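Local coordinates for tripeptidase (Staphylococcus aureus subsp. aureus, PDB 3RZA), which probably removes residues from tripeptides as a metal-dependent exopeptidase of the M20/M25/M40 family, with zinc bound in this structure, at residues A[49-54]-A[59-64]; A[55-60]-A[139-144]. All coordinates share one frame; numbering follows the deposited sequence.

Contact 1. Residues A[49-54]-A[59-64]; sequences ILKEKF and LDVKED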
loop_
_atom_site.group_PDB
_atom_site.type_symbol
_atom_site.label_atom_id
_atom_site.label_comp_id
_atom_site.label_asym_id
_atom_site.label_seq_id
_atom_site.Cartn_x
_atom_site.Cartn_y
_atom_site.Cartn_z
ATOM N N ILE A 49 30.509 12.733 24.221
ATOM C CA ILE A 49 30.720 14.205 24.221
ATOM C C ILE A 49 29.904 14.891 25.337
ATOM O O ILE A 49 30.442 15.704 26.090
ATOM C CB ILE A 49 30.397 14.839 22.846
ATOM C CG1 ILE A 49 31.415 14.362 21.765
ATOM C CG2 ILE A 49 30.417 16.330 22.952
ATOM C CD1 ILE A 49 31.030 14.731 20.299
ATOM N N LEU A 50 28.637 14.509 25.478
ATOM C CA LEU A 50 27.803 14.997 26.569
ATOM C C LEU A 50 28.303 14.573 27.944
ATOM O O LEU A 50 28.328 15.393 28.855
ATOM C CB LEU A 50 26.343 14.561 26.401
ATOM C CG LEU A 50 25.520 15.271 25.347
ATOM C CD1 LEU A 50 24.246 14.508 25.123
ATOM C CD2 LEU A 50 25.203 16.683 25.756
ATOM N N LYS A 51 28.674 13.304 28.088
ATOM C CA LYS A 51 29.242 12.787 29.339
ATOM C C LYS A 51 30.378 13.664 29.852
ATOM O O LYS A 51 30.344 14.079 31.014
ATOM C CB LYS A 51 29.728 11.338 29.181
ATOM C CG LYS A 51 30.433 10.768 30.431
ATOM C CD LYS A 51 30.644 9.264 30.335
ATOM C CE LYS A 51 30.993 8.683 31.700
ATOM N NZ LYS A 51 31.236 7.231 31.652
ATOM N N GLU A 52 31.345 13.974 28.985
ATOM C CA GLU A 52 32.484 14.842 29.377
ATOM C C GLU A 52 32.077 16.260 29.794
ATOM O O GLU A 52 32.704 16.836 30.682
ATOM C CB GLU A 52 33.508 14.981 28.251
ATOM C CG GLU A 52 34.276 13.699 27.815
ATOM C CD GLU A 52 34.850 12.899 28.956
ATOM O OE1 GLU A 52 35.403 13.496 29.910
ATOM O OE2 GLU A 52 34.743 11.657 28.906
ATOM N N LYS A 53 31.066 16.823 29.129
ATOM C CA LYS A 53 30.532 18.126 29.517
ATOM C C LYS A 53 29.958 18.106 30.938
ATOM O O LYS A 53 30.233 19.011 31.710
ATOM C CB LYS A 53 29.488 18.626 28.527
ATOM C CG LYS A 53 30.087 19.025 27.206
ATOM C CD LYS A 53 29.075 19.576 26.232
ATOM C CE LYS A 53 29.740 19.903 24.887
ATOM N NZ LYS A 53 30.726 21.021 24.998
ATOM N N PHE A 54 29.209 17.054 31.280
ATOM C CA PHE A 54 28.597 16.951 32.625
ATOM C C PHE A 54 29.628 16.703 33.723
ATOM O O PHE A 54 29.566 17.358 34.767
ATOM C CB PHE A 54 27.450 15.901 32.663
ATOM C CG PHE A 54 26.180 16.396 32.057
ATOM C CD1 PHE A 54 25.404 17.342 32.731
ATOM C CD2 PHE A 54 25.764 15.965 30.798
ATOM C CE1 PHE A 54 24.223 17.835 32.170
ATOM C CE2 PHE A 54 24.596 16.447 30.229
ATOM C CZ PHE A 54 23.817 17.389 30.915
ATOM N N LEU A 59 29.914 16.887 38.071
ATOM C CA LEU A 59 28.870 15.887 38.365
ATOM C C LEU A 59 29.477 14.490 38.349
ATOM O O LEU A 59 30.428 14.250 37.604
ATOM C CB LEU A 59 27.719 15.984 37.358
ATOM C CG LEU A 59 26.757 17.171 37.583
ATOM C CD1 LEU A 59 27.372 18.513 37.147
ATOM C CD2 LEU A 59 25.426 16.954 36.887
ATOM N N ASP A 60 28.941 13.598 39.191
ATOM C CA ASP A 60 29.270 12.156 39.114
ATOM C C ASP A 60 28.334 11.530 38.083
ATOM O O ASP A 60 27.106 11.483 38.276
ATOM C CB ASP A 60 29.141 11.444 40.475
ATOM C CG ASP A 60 29.631 9.962 40.432
ATOM O OD1 ASP A 60 28.833 9.075 40.055
ATOM O OD2 ASP A 60 30.799 9.685 40.798
ATOM N N VAL A 61 28.909 11.045 36.980
ATOM C CA VAL A 61 28.115 10.508 35.865
ATOM C C VAL A 61 28.163 8.989 35.861
ATOM O O VAL A 61 29.235 8.422 35.865
ATOM C CB VAL A 61 28.612 11.063 34.521
ATOM C CG1 VAL A 61 27.873 10.400 33.360
ATOM C CG2 VAL A 61 28.399 12.567 34.492
ATOM N N LYS A 62 26.987 8.353 35.888
ATOM C CA LYS A 62 26.856 6.908 35.740
ATOM C C LYS A 62 26.073 6.612 34.476
ATOM O O LYS A 62 25.226 7.420 34.059
ATOM C CB LYS A 62 26.167 6.268 36.968
ATOM C CG LYS A 62 26.909 6.537 38.308
ATOM C CD LYS A 62 27.154 5.278 39.126
ATOM C CE LYS A 62 27.757 5.598 40.517
ATOM N NZ LYS A 62 29.169 6.081 40.464
ATOM N N GLU A 63 26.387 5.454 33.875
ATOM C CA GLU A 63 25.750 4.948 32.663
ATOM C C GLU A 63 25.025 3.668 33.030
ATOM O O GLU A 63 25.530 2.895 33.820
ATOM C CB GLU A 63 26.789 4.593 31.596
ATOM C CG GLU A 63 27.638 5.740 31.119
ATOM C CD GLU A 63 28.450 5.399 29.877
ATOM O OE1 GLU A 63 27.890 4.853 28.896
ATOM O OE2 GLU A 63 29.661 5.674 29.883
ATOM N N ASP A 64 23.880 3.426 32.403
ATOM C CA ASP A 64 23.189 2.128 32.518
ATOM C C ASP A 64 23.667 1.206 31.358
ATOM O O ASP A 64 24.784 1.398 30.849
ATOM C CB ASP A 64 21.655 2.349 32.599
ATOM C CG ASP A 64 21.054 2.932 31.335
ATOM O OD1 ASP A 64 21.707 2.999 30.273
ATOM O OD2 ASP A 64 19.908 3.356 31.423
#

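Contact 2. Residues A[55-60]-A[139-144]; sequences IALGLD and EVLQVI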
loop_
_atom_site.group_PDB
_atom_site.type_symbol
_atom_site.label_atom_id
_atom_site.label_comp_id
_atom_site.label_asym_id
_atom_site.label_seq_id
_atom_site.Cartn_x
_atom_site.Cartn_y
_atom_site.Cartn_z
ATOM N N ILE A 55 30.588 15.813 33.464
ATOM C CA ILE A 55 31.703 15.553 34.392
ATOM C C ILE A 55 32.551 16.807 34.616
ATOM O O ILE A 55 32.817 17.167 35.758
ATOM C CB ILE A 55 32.639 14.420 33.909
ATOM C CG1 ILE A 55 31.923 13.075 33.869
ATOM C CG2 ILE A 55 33.859 14.276 34.857
ATOM C CD1 ILE A 55 32.758 11.971 33.219
ATOM N N ALA A 56 32.940 17.481 33.530
ATOM C CA ALA A 56 33.701 18.750 33.611
ATOM C C ALA A 56 32.997 19.859 34.441
ATOM O O ALA A 56 33.670 20.698 35.041
ATOM C CB ALA A 56 34.015 19.264 32.215
ATOM N N LEU A 57 31.658 19.842 34.473
ATOM C CA LEU A 57 30.852 20.755 35.325
ATOM C C LEU A 57 30.710 20.296 36.810
ATOM O O LEU A 57 30.028 20.969 37.580
ATOM C CB LEU A 57 29.450 20.979 34.693
ATOM C CG LEU A 57 29.422 21.783 33.379
ATOM C CD1 LEU A 57 28.116 21.617 32.674
ATOM C CD2 LEU A 57 29.681 23.252 33.642
ATOM N N GLY A 58 31.335 19.162 37.183
ATOM C CA GLY A 58 31.486 18.708 38.585
ATOM C C GLY A 58 30.512 17.607 39.029
ATOM O O GLY A 58 30.324 17.395 40.239
ATOM N N LEU A 59 29.914 16.887 38.071
ATOM C CA LEU A 59 28.870 15.887 38.365
ATOM C C LEU A 59 29.477 14.490 38.349
ATOM O O LEU A 59 30.428 14.250 37.604
ATOM C CB LEU A 59 27.719 15.984 37.358
ATOM C CG LEU A 59 26.757 17.171 37.583
ATOM C CD1 LEU A 59 27.372 18.513 37.147
ATOM C CD2 LEU A 59 25.426 16.954 36.887
ATOM N N ASP A 60 28.941 13.598 39.191
ATOM C CA ASP A 60 29.270 12.156 39.114
ATOM C C ASP A 60 28.334 11.530 38.083
ATOM O O ASP A 60 27.106 11.483 38.276
ATOM C CB ASP A 60 29.141 11.444 40.475
ATOM C CG ASP A 60 29.631 9.962 40.432
ATOM O OD1 ASP A 60 28.833 9.075 40.055
ATOM O OD2 ASP A 60 30.799 9.685 40.798
ATOM N N GLU A 139 24.147 25.135 30.488
ATOM C CA GLU A 139 24.293 26.527 30.884
ATOM C C GLU A 139 23.956 26.741 32.359
ATOM O O GLU A 139 24.707 27.399 33.062
ATOM C CB GLU A 139 23.397 27.434 30.007
ATOM C CG GLU A 139 23.353 28.926 30.415
ATOM C CD GLU A 139 24.723 29.603 30.376
ATOM O OE1 GLU A 139 25.592 29.188 29.566
ATOM O OE2 GLU A 139 24.927 30.561 31.143
ATOM N N VAL A 140 22.824 26.213 32.808
ATOM C CA VAL A 140 22.427 26.334 34.227
ATOM C C VAL A 140 23.497 25.768 35.175
ATOM O O VAL A 140 23.849 26.417 36.173
ATOM C CB VAL A 140 21.021 25.681 34.510
ATOM C CG1 VAL A 140 20.779 25.478 36.020
ATOM C CG2 VAL A 140 19.933 26.530 33.926
ATOM N N LEU A 141 24.048 24.598 34.829
ATOM C CA LEU A 141 25.127 23.990 35.631
ATOM C C LEU A 141 26.338 24.897 35.691
ATOM O O LEU A 141 26.903 25.088 36.771
ATOM C CB LEU A 141 25.534 22.598 35.097
ATOM C CG LEU A 141 24.609 21.453 35.493
ATOM C CD1 LEU A 141 24.897 20.220 34.664
ATOM C CD2 LEU A 141 24.715 21.134 37.024
ATOM N N GLN A 142 26.687 25.494 34.545
ATOM C CA GLN A 142 27.826 26.412 34.474
ATOM C C GLN A 142 27.598 27.698 35.287
ATOM O O GLN A 142 28.517 28.182 35.897
ATOM C CB GLN A 142 28.190 26.742 33.016
ATOM C CG GLN A 142 29.590 27.330 32.863
ATOM C CD GLN A 142 30.237 27.012 31.507
ATOM O OE1 GLN A 142 29.711 26.230 30.713
ATOM N NE2 GLN A 142 31.377 27.635 31.244
ATOM N N VAL A 143 26.361 28.228 35.304
ATOM C CA VAL A 143 26.006 29.392 36.166
ATOM C C VAL A 143 26.065 29.039 37.663
ATOM O O VAL A 143 26.540 29.825 38.472
ATOM C CB VAL A 143 24.584 29.961 35.827
ATOM C CG1 VAL A 143 24.133 31.019 36.857
ATOM C CG2 VAL A 143 24.559 30.555 34.433
ATOM N N ILE A 144 25.546 27.869 38.025
ATOM C CA ILE A 144 25.621 27.373 39.414
ATOM C C ILE A 144 27.079 27.231 39.905
ATOM O O ILE A 144 27.425 27.738 40.997
ATOM C CB ILE A 144 24.855 26.036 39.581
ATOM C CG1 ILE A 144 23.343 26.293 39.511
ATOM C CG2 ILE A 144 25.223 25.357 40.920
ATOM C CD1 ILE A 144 22.484 25.031 39.307
#

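Contact 1. Residues A[49-54]-A[59-64]
Lys51 lies across Val61 and bonds to Glu63 where helix 46-56 packs against strand 60-63, a border strand of the mixed sheet in this M20-type alpha/beta fold. The axes of 49-54 and 60-63 run nearly antiparallel, at 152°, and approach to 8.8 Å. With CG trans to the backbone N (chi1 176°) and the later torsions extended, the lysine chain reaches out over Val61 toward Glu63; its CG and CE both brush Val61 CG1, CG at 3.9 Å. NZ then meets Glu63 OE2 at 2.8 Å in a salt bridge, the two side chains crossing at about a right angle. The ammonium uses the anti lone pair of OE2, while OE1 accepts from Asn75 and Gln47, so both carboxylate oxygens have partners. The other valine methyl, CG2, faces the root of Phe54, 3.9 Å from its CB. Just before the strand, Leu59 sets CD2 obliquely against the Phe54 ring, 4.2 Å from CD1. Cys79 of the adjoining strand 77-81 touches Phe54, Leu59 and Val61. At the turn between helix and strand, Leu59 N gives a weak hydrogen bond to Phe54 O, 3.4 Å long and bent to 149°, with Leu59 CD1 also 3.4 Å from that oxygen.

Contact 2. Residues A[55-60]-A[139-144]
The side-chain amide of Gln142 has Leu57 obliquely above one face: methyl CD2 is offset from the middle of the group and comes within 4.2 Å of OE1. Because the glutamine has two modelled conformers, this loose approach is doubtful for the amide. Closer to the helix backbone the fit is firmer, with Leu57 CD2 3.8 Å from both CA and CB of Gln142 and the two side chains crossing at about a right angle. Arg25 of helix 23-34 also touches the glutamine. The second methyl of Leu57, CD1, turns to Leu141 and rests 3.7 Å from its CB, so that one leucine straddles two consecutive residues of helix 128-147. Leu57 CG is anti to its own carbonyl carbon (chi1 -68°), which sends the fork outward from the end of helix 46-56 to helix 128-147. The end is a Schellman motif: Gly58, at phi 101°, is the first residue to leave helical angles, and its N bonds back to Ile55 O at 2.9 Å. Lys145 of helix 128-147 reaches Ala56 O with its NZ, adding a polar tie at the same terminus. Past the glycine the chain turns toward strand 60-63 and brings Leu59 back against Leu141. These two leucines meet tip to tip: CD1 of Leu59 is 3.7 Å from CD2 of Leu141 and also borders its CD1. Met81 of strand 77-81 touches both side chains, Leu59 and Leu141.

In the fold
Both contacts use helix 46-56 and share Leu59. Contact 1 packs the helix on the strand that follows it after a short turn, whereas contact 2 joins its C-terminal turn to helix 128-147, which is distant in sequence. Each runs from buried to partly exposed residues, but the chemistry differs: contact 1 adds a salt bridge and a weak backbone bond to its apolar packing, while contact 2 rests on aliphatic packing between its segments. Their centres are 10 Å apart, and the apolar parts join directly, Phe54 CD1 lying 3.5 Å from Leu141 CD1 and Val61 CG2 3.6 Å from Ile55 CG1. The partner chain of the assembly touches neither.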